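Local coordinates for kelch-like protein 7 (Homo sapiens, PDB 3II7) that serves as the substrate-recognition adapter of a cullin-3 E3 ubiquitin ligase, marking proteins for degradation, this chain being its Kelch-repeat domain, at residues Ala254-Val259 against Pro285-Leu290; Arg191-Leu196 against Gly238-Cys243. All blocks are in the same frame, centred on the assembly; numbering follows the deposited sequence.

Contact 1: residues Ala254-Val259 against Pro285-Leu290; sequences AGFQGV and PVTSCL. With EDO (1,2-ethanediol), chain N; EDO (1,2-ethanediol), chain I; EDO (1,2-ethanediol), chain J; EDO (1,2-ethanediol), chain K.
Thr-287 packs over Ala-254 and Gly-255 where two loops of a six-bladed Kelch beta-propeller meet, one following strand 249-254, the other leading into strand 290-295. The apolar part is small. Ala-254 CB points into the underside of the type I turn Val-286 to Cys-289 and lies 4.3 Å from Cys-289 SG; its size suits a place closely overhung by the turn. With chi1 at 64°, Thr-287 swings CG2 beside its own backbone N, and this methyl comes 3.5 Å from Gly-255 O. Phe-256 meets the turn nearest through CB, 4.0 Å from Thr-287 OG1, while the far end of its ring leads away. Gly-258 N lies 3.5 Å above the plane of the Phe-256 ring and over its centre; glycine suits that place because at its backbone angles a CB would press on the carbonyl O of Gln-257.

No direct hydrogen bond joins the segments. Apart from the turn's own bond from Cys-289 N to Val-286 O, several of its polar groups meet ethanediol, probably from the crystallisation liquor. One molecule receives the N-H of Thr-287 on O1 in a nearly straight bond (168°) and that of Ser-288 on O2. A second fills in between the loops: its C2 rests 3.6 Å from Phe-256 CB, while its O2 donates to Thr-287 O. Ser-288, small and polar on the exposed side of the turn, places OG 2.6 Å from O2 of the first ethanediol.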
loop_
_atom_site.group_PDB
_atom_site.type_symbol
_atom_site.label_atom_id
_atom_site.label_comp_id
_atom_site.label_asym_id
_atom_site.label_seq_id
_atom_site.Cartn_x
_atom_site.Cartn_y
_atom_site.Cartn_z
ATOM N N ALA A 254 -2.444 -6.447 9.745
ATOM C CA ALA A 254 -2.877 -7.739 9.178
ATOM C C ALA A 254 -1.731 -8.340 8.381
ATOM O O ALA A 254 -0.812 -7.658 7.994
ATOM C CB ALA A 254 -4.122 -7.544 8.269
ATOM N N GLY A 255 -1.799 -9.623 8.150
ATOM C CA GLY A 255 -0.836 -10.285 7.278
ATOM C C GLY A 255 -1.155 -11.752 7.120
ATOM O O GLY A 255 -1.678 -12.390 8.030
ATOM N N PHE A 256 -0.843 -12.275 5.941
ATOM C CA PHE A 256 -0.974 -13.684 5.629
ATOM C C PHE A 256 0.350 -14.352 5.860
ATOM O O PHE A 256 1.372 -13.935 5.332
ATOM C CB PHE A 256 -1.399 -13.873 4.170
ATOM C CG PHE A 256 -1.557 -15.315 3.762
ATOM C CD1 PHE A 256 -2.325 -16.172 4.520
ATOM C CD2 PHE A 256 -0.929 -15.813 2.627
ATOM C CE1 PHE A 256 -2.482 -17.508 4.156
ATOM C CE2 PHE A 256 -1.092 -17.146 2.250
ATOM C CZ PHE A 256 -1.855 -17.993 3.038
ATOM N N GLN A 257 0.342 -15.412 6.635
ATOM C CA GLN A 257 1.584 -16.076 7.003
ATOM C C GLN A 257 2.092 -16.994 5.912
ATOM O O GLN A 257 3.305 -17.141 5.776
ATOM C CB GLN A 257 1.421 -16.870 8.301
ATOM C CG GLN A 257 2.757 -17.273 8.951
ATOM C CD GLN A 257 3.404 -18.515 8.373
ATOM O OE1 GLN A 257 2.732 -19.411 7.847
ATOM N NE2 GLN A 257 4.742 -18.576 8.470
ATOM N N GLY A 258 1.176 -17.597 5.146
ATOM C CA GLY A 258 1.491 -18.742 4.298
ATOM C C GLY A 258 0.571 -19.908 4.643
ATOM O O GLY A 258 0.024 -20.557 3.754
ATOM N N VAL A 259 0.382 -20.169 5.933
ATOM C CA VAL A 259 -0.592 -21.169 6.380
ATOM C C VAL A 259 -1.768 -20.418 7.025
ATOM O O VAL A 259 -2.899 -20.441 6.512
ATOM C CB VAL A 259 0.041 -22.190 7.360
ATOM C CG1 VAL A 259 -1.021 -23.146 7.901
ATOM C CG2 VAL A 259 1.189 -22.990 6.667
ATOM N N PRO A 285 -8.788 -9.744 10.545
ATOM C CA PRO A 285 -8.825 -11.130 10.042
ATOM C C PRO A 285 -8.880 -11.254 8.514
ATOM O O PRO A 285 -8.678 -12.347 7.980
ATOM C CB PRO A 285 -10.093 -11.676 10.659
ATOM C CG PRO A 285 -10.981 -10.462 10.824
ATOM C CD PRO A 285 -10.045 -9.387 11.244
ATOM N N VAL A 286 -9.153 -10.149 7.833
ATOM C CA VAL A 286 -9.155 -10.104 6.370
ATOM C C VAL A 286 -7.773 -9.693 5.886
ATOM O O VAL A 286 -7.433 -8.497 5.819
ATOM C CB VAL A 286 -10.226 -9.140 5.827
ATOM C CG1 VAL A 286 -10.268 -9.211 4.281
ATOM C CG2 VAL A 286 -11.578 -9.469 6.434
ATOM N N THR A 287 -6.963 -10.707 5.556
ATOM C CA THR A 287 -5.550 -10.489 5.266
ATOM C C THR A 287 -5.327 -9.807 3.927
ATOM O O THR A 287 -4.297 -9.194 3.714
ATOM C CB THR A 287 -4.734 -11.831 5.351
ATOM O OG1 THR A 287 -5.183 -12.740 4.357
ATOM C CG2 THR A 287 -4.885 -12.482 6.750
ATOM N N SER A 288 -6.295 -9.910 3.020
ATOM C CA SER A 288 -6.192 -9.242 1.723
ATOM C C SER A 288 -6.903 -7.882 1.672
ATOM O O SER A 288 -7.304 -7.423 0.612
ATOM C CB SER A 288 -6.743 -10.157 0.650
ATOM O OG SER A 288 -8.099 -10.452 0.907
ATOM N N CYS A 289 -7.045 -7.242 2.816
ATOM C CA CYS A 289 -7.710 -5.974 2.904
ATOM C C CYS A 289 -6.870 -4.878 2.260
ATOM O O CYS A 289 -5.671 -5.032 2.030
ATOM C CB CYS A 289 -7.945 -5.607 4.374
ATOM S SG CYS A 289 -6.454 -5.428 5.357
ATOM N N LEU A 290 -7.535 -3.779 1.955
ATOM C CA LEU A 290 -6.895 -2.528 1.606
ATOM C C LEU A 290 -6.670 -1.730 2.882
ATOM O O LEU A 290 -7.463 -1.815 3.840
ATOM C CB LEU A 290 -7.776 -1.763 0.606
ATOM C CG LEU A 290 -8.099 -2.545 -0.655
ATOM C CD1 LEU A 290 -9.097 -1.743 -1.482
ATOM C CD2 LEU A 290 -6.805 -2.805 -1.414
HETATM C C1 EDO N . -8.527 -14.170 3.886
HETATM O O1 EDO N . -7.861 -13.656 5.034
HETATM C C2 EDO N . -9.362 -13.071 3.295
HETATM O O2 EDO N . -8.480 -12.028 2.884
HETATM C C1 EDO I . -3.710 -12.557 0.844
HETATM O O1 EDO I . -4.541 -12.867 1.963
HETATM C C2 EDO I . -2.430 -11.899 1.324
HETATM O O2 EDO I . -2.660 -10.587 1.931
HETATM C C1 EDO J . 5.471 -16.830 13.056
HETATM O O1 EDO J . 6.706 -16.197 12.729
HETATM C C2 EDO J . 4.707 -17.086 11.785
HETATM O O2 EDO J . 5.480 -17.886 10.886
HETATM C C1 EDO K . 6.532 -17.671 5.612
HETATM O O1 EDO K . 5.612 -18.550 4.933
HETATM C C2 EDO K . 7.970 -18.152 5.476
HETATM O O2 EDO K . 8.230 -18.485 4.109
#

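Contact 2: residues Arg191-Leu196 against Gly238-Cys243; sequences RKNHGL and GVTVKC. With EDO (1,2-ethanediol), chain I.
Asn-193 and Thr-240 lie side by side, their side chains pointing the same way, with Asn-193 CB 3.7 Å from Thr-240 CG2. Asn-193 has left-handed backbone angles (57°/26°), which asparagine tolerates better than most residues, and its OD1 accepts from Gln-209. Its backbone O takes the N-H of Val-241 at 3.2 Å. In Thr-240 a chi1 of 77° puts OG1 between the backbone N and the carbonyl carbon, where it bonds the N-H of Phe-256 and meets O2 of an ethanediol at 2.8 Å. Replacing this threonine by alanine removes OG1 and CG2, which is likely to leave the N-H of Phe-256 without its side-chain acceptor and a gap beside Asn-193 CB.

These residues lead into strands 195-199 and 242-246, the innermost strands of neighbouring propeller blades, which lie next to each other around the central channel. Gly-195 sits at the start of the first. In the conformers described, each one of two, Val-241 CG2 presses on Gly-195 N and Cys-243 SG lies 3.8 Å from Gly-195 CA, where a CB would probably run into SG. At Leu-196 and Cys-243 a water makes the link, taking the N-H of Leu-196 at 3.0 Å and lying 3.2 Å from Cys-243 O.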
loop_
_atom_site.group_PDB
_atom_site.type_symbol
_atom_site.label_atom_id
_atom_site.label_comp_id
_atom_site.label_asym_id
_atom_site.label_seq_id
_atom_site.Cartn_x
_atom_site.Cartn_y
_atom_site.Cartn_z
ATOM N N ARG A 191 11.497 -7.950 -2.701
ATOM C CA ARG A 191 10.235 -7.996 -1.923
ATOM C C ARG A 191 9.069 -7.711 -2.817
ATOM O O ARG A 191 9.143 -6.809 -3.660
ATOM C CB ARG A 191 10.165 -6.916 -0.804
ATOM C CG ARG A 191 11.314 -6.852 0.133
ATOM C CD ARG A 191 11.156 -5.705 1.106
ATOM N NE ARG A 191 12.370 -5.609 1.909
ATOM C CZ ARG A 191 12.572 -6.240 3.062
ATOM N NH1 ARG A 191 11.634 -6.987 3.631
ATOM N NH2 ARG A 191 13.729 -6.116 3.667
ATOM N N LYS A 192 7.992 -8.460 -2.603
ATOM C CA LYS A 192 6.656 -8.086 -3.059
ATOM C C LYS A 192 5.709 -8.279 -1.882
ATOM O O LYS A 192 5.990 -8.993 -0.945
ATOM C CB LYS A 192 6.188 -8.905 -4.247
ATOM C CG LYS A 192 5.931 -10.416 -3.976
ATOM C CD LYS A 192 5.425 -11.097 -5.233
ATOM C CE LYS A 192 5.086 -12.542 -5.012
ATOM N NZ LYS A 192 4.270 -13.117 -6.154
ATOM N N ASN A 193 4.548 -7.636 -1.961
ATOM C CA ASN A 193 3.550 -7.672 -0.897
ATOM C C ASN A 193 4.053 -7.189 0.460
ATOM O O ASN A 193 3.479 -7.533 1.506
ATOM C CB ASN A 193 2.933 -9.095 -0.749
ATOM C CG ASN A 193 2.260 -9.583 -2.010
ATOM O OD1 ASN A 193 2.595 -10.653 -2.526
ATOM N ND2 ASN A 193 1.322 -8.791 -2.531
ATOM N N HIS A 194 5.075 -6.337 0.422
ATOM C CA HIS A 194 5.676 -5.712 1.571
ATOM C C HIS A 194 4.924 -4.432 1.916
ATOM O O HIS A 194 4.246 -3.838 1.079
ATOM C CB HIS A 194 7.156 -5.353 1.295
ATOM C CG HIS A 194 7.385 -4.564 0.035
ATOM N ND1 HIS A 194 7.133 -5.081 -1.205
ATOM C CD2 HIS A 194 7.924 -3.333 -0.176
ATOM C CE1 HIS A 194 7.441 -4.193 -2.131
ATOM N NE2 HIS A 194 7.944 -3.129 -1.541
ATOM N N GLY A 195 5.075 -3.996 3.143
ATOM C CA GLY A 195 4.640 -2.678 3.543
ATOM C C GLY A 195 5.653 -1.668 3.062
ATOM O O GLY A 195 6.840 -1.984 2.910
ATOM N N LEU A 196 5.191 -0.440 2.861
ATOM C CA LEU A 196 6.068 0.638 2.357
ATOM C C LEU A 196 5.508 1.918 2.900
ATOM O O LEU A 196 4.395 2.355 2.504
ATOM C CB LEU A 196 6.149 0.670 0.820
ATOM C CG LEU A 196 7.337 1.492 0.291
ATOM C CD1 LEU A 196 8.701 0.780 0.659
ATOM C CD2 LEU A 196 7.217 1.772 -1.218
ATOM N N GLY A 238 5.914 -13.961 7.753
ATOM C CA GLY A 238 4.861 -14.378 6.843
ATOM C C GLY A 238 5.183 -13.917 5.427
ATOM O O GLY A 238 6.328 -13.577 5.127
ATOM N N VAL A 239 4.170 -13.874 4.574
ATOM C CA VAL A 239 4.384 -13.567 3.146
ATOM C C VAL A 239 3.729 -12.260 2.670
ATOM O O VAL A 239 4.106 -11.727 1.623
ATOM C CB VAL A 239 3.956 -14.751 2.248
ATOM C CG1 VAL A 239 4.875 -15.981 2.494
ATOM C CG2 VAL A 239 2.447 -15.113 2.425
ATOM N N THR A 240 2.732 -11.759 3.406
ATOM C CA THR A 240 2.160 -10.441 3.096
ATOM C C THR A 240 1.991 -9.635 4.375
ATOM O O THR A 240 1.805 -10.201 5.473
ATOM C CB THR A 240 0.833 -10.536 2.316
ATOM O OG1 THR A 240 -0.226 -10.892 3.225
ATOM C CG2 THR A 240 0.921 -11.557 1.172
ATOM N N VAL A 241 2.089 -8.322 4.247
ATOM C CA VAL A 241 1.796 -7.462 5.385
ATOM C C VAL A 241 0.977 -6.278 4.975
ATOM O O VAL A 241 1.055 -5.784 3.871
ATOM C CB VAL A 241 3.025 -6.966 6.130
ATOM C CG1 VAL A 241 3.668 -8.095 6.972
ATOM C CG2 VAL A 241 3.994 -6.351 5.177
ATOM N N LYS A 242 0.111 -5.886 5.895
ATOM C CA LYS A 242 -0.718 -4.691 5.717
ATOM C C LYS A 242 -0.299 -3.751 6.820
ATOM O O LYS A 242 -0.528 -4.033 8.004
ATOM C CB LYS A 242 -2.191 -5.030 5.806
ATOM C CG LYS A 242 -2.654 -5.996 4.727
ATOM C CD LYS A 242 -2.562 -5.383 3.348
ATOM C CE LYS A 242 -2.879 -6.405 2.269
ATOM N NZ LYS A 242 -1.768 -7.398 2.013
ATOM N N CYS A 243 0.357 -2.651 6.425
ATOM C CA CYS A 243 1.166 -1.780 7.277
ATOM C C CYS A 243 0.780 -0.316 7.082
ATOM O O CYS A 243 0.542 0.081 5.923
ATOM C CB CYS A 243 2.642 -1.879 6.813
ATOM S SG CYS A 243 3.472 -3.454 7.048
HETATM C C1 EDO I . -3.710 -12.557 0.844
HETATM O O1 EDO I . -4.541 -12.867 1.963
HETATM C C2 EDO I . -2.430 -11.899 1.324
HETATM O O2 EDO I . -2.660 -10.587 1.931
HETATM O O HOH W 1 0.642 -6.590 0.969
HETATM O O HOH W 2 1.441 -4.296 1.718
HETATM O O HOH W 3 2.273 -0.243 3.286
#

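How the contacts relate
Contact 2 comes first along the chain and closes before contact 1 opens, and their centres lie about 10 Å apart. Both involve the blade of strands 242-246, 249-254, 264-269 and 274-278: contact 2 joins it to the preceding blade, which begins with 195-199, and contact 1 to the next, where 290-295 pairs with 13-18 and closes the ring. On the shared blade and the loops at its end they touch through probable backbone hydrogen bonds, Ala-254 O to Lys-242 N and Phe-256 O to Val-239 N, each 2.9 Å. One ethanediol reaches both. Three successive blades are thus linked, contact 2 lying nearer the middle of the propeller than contact 1.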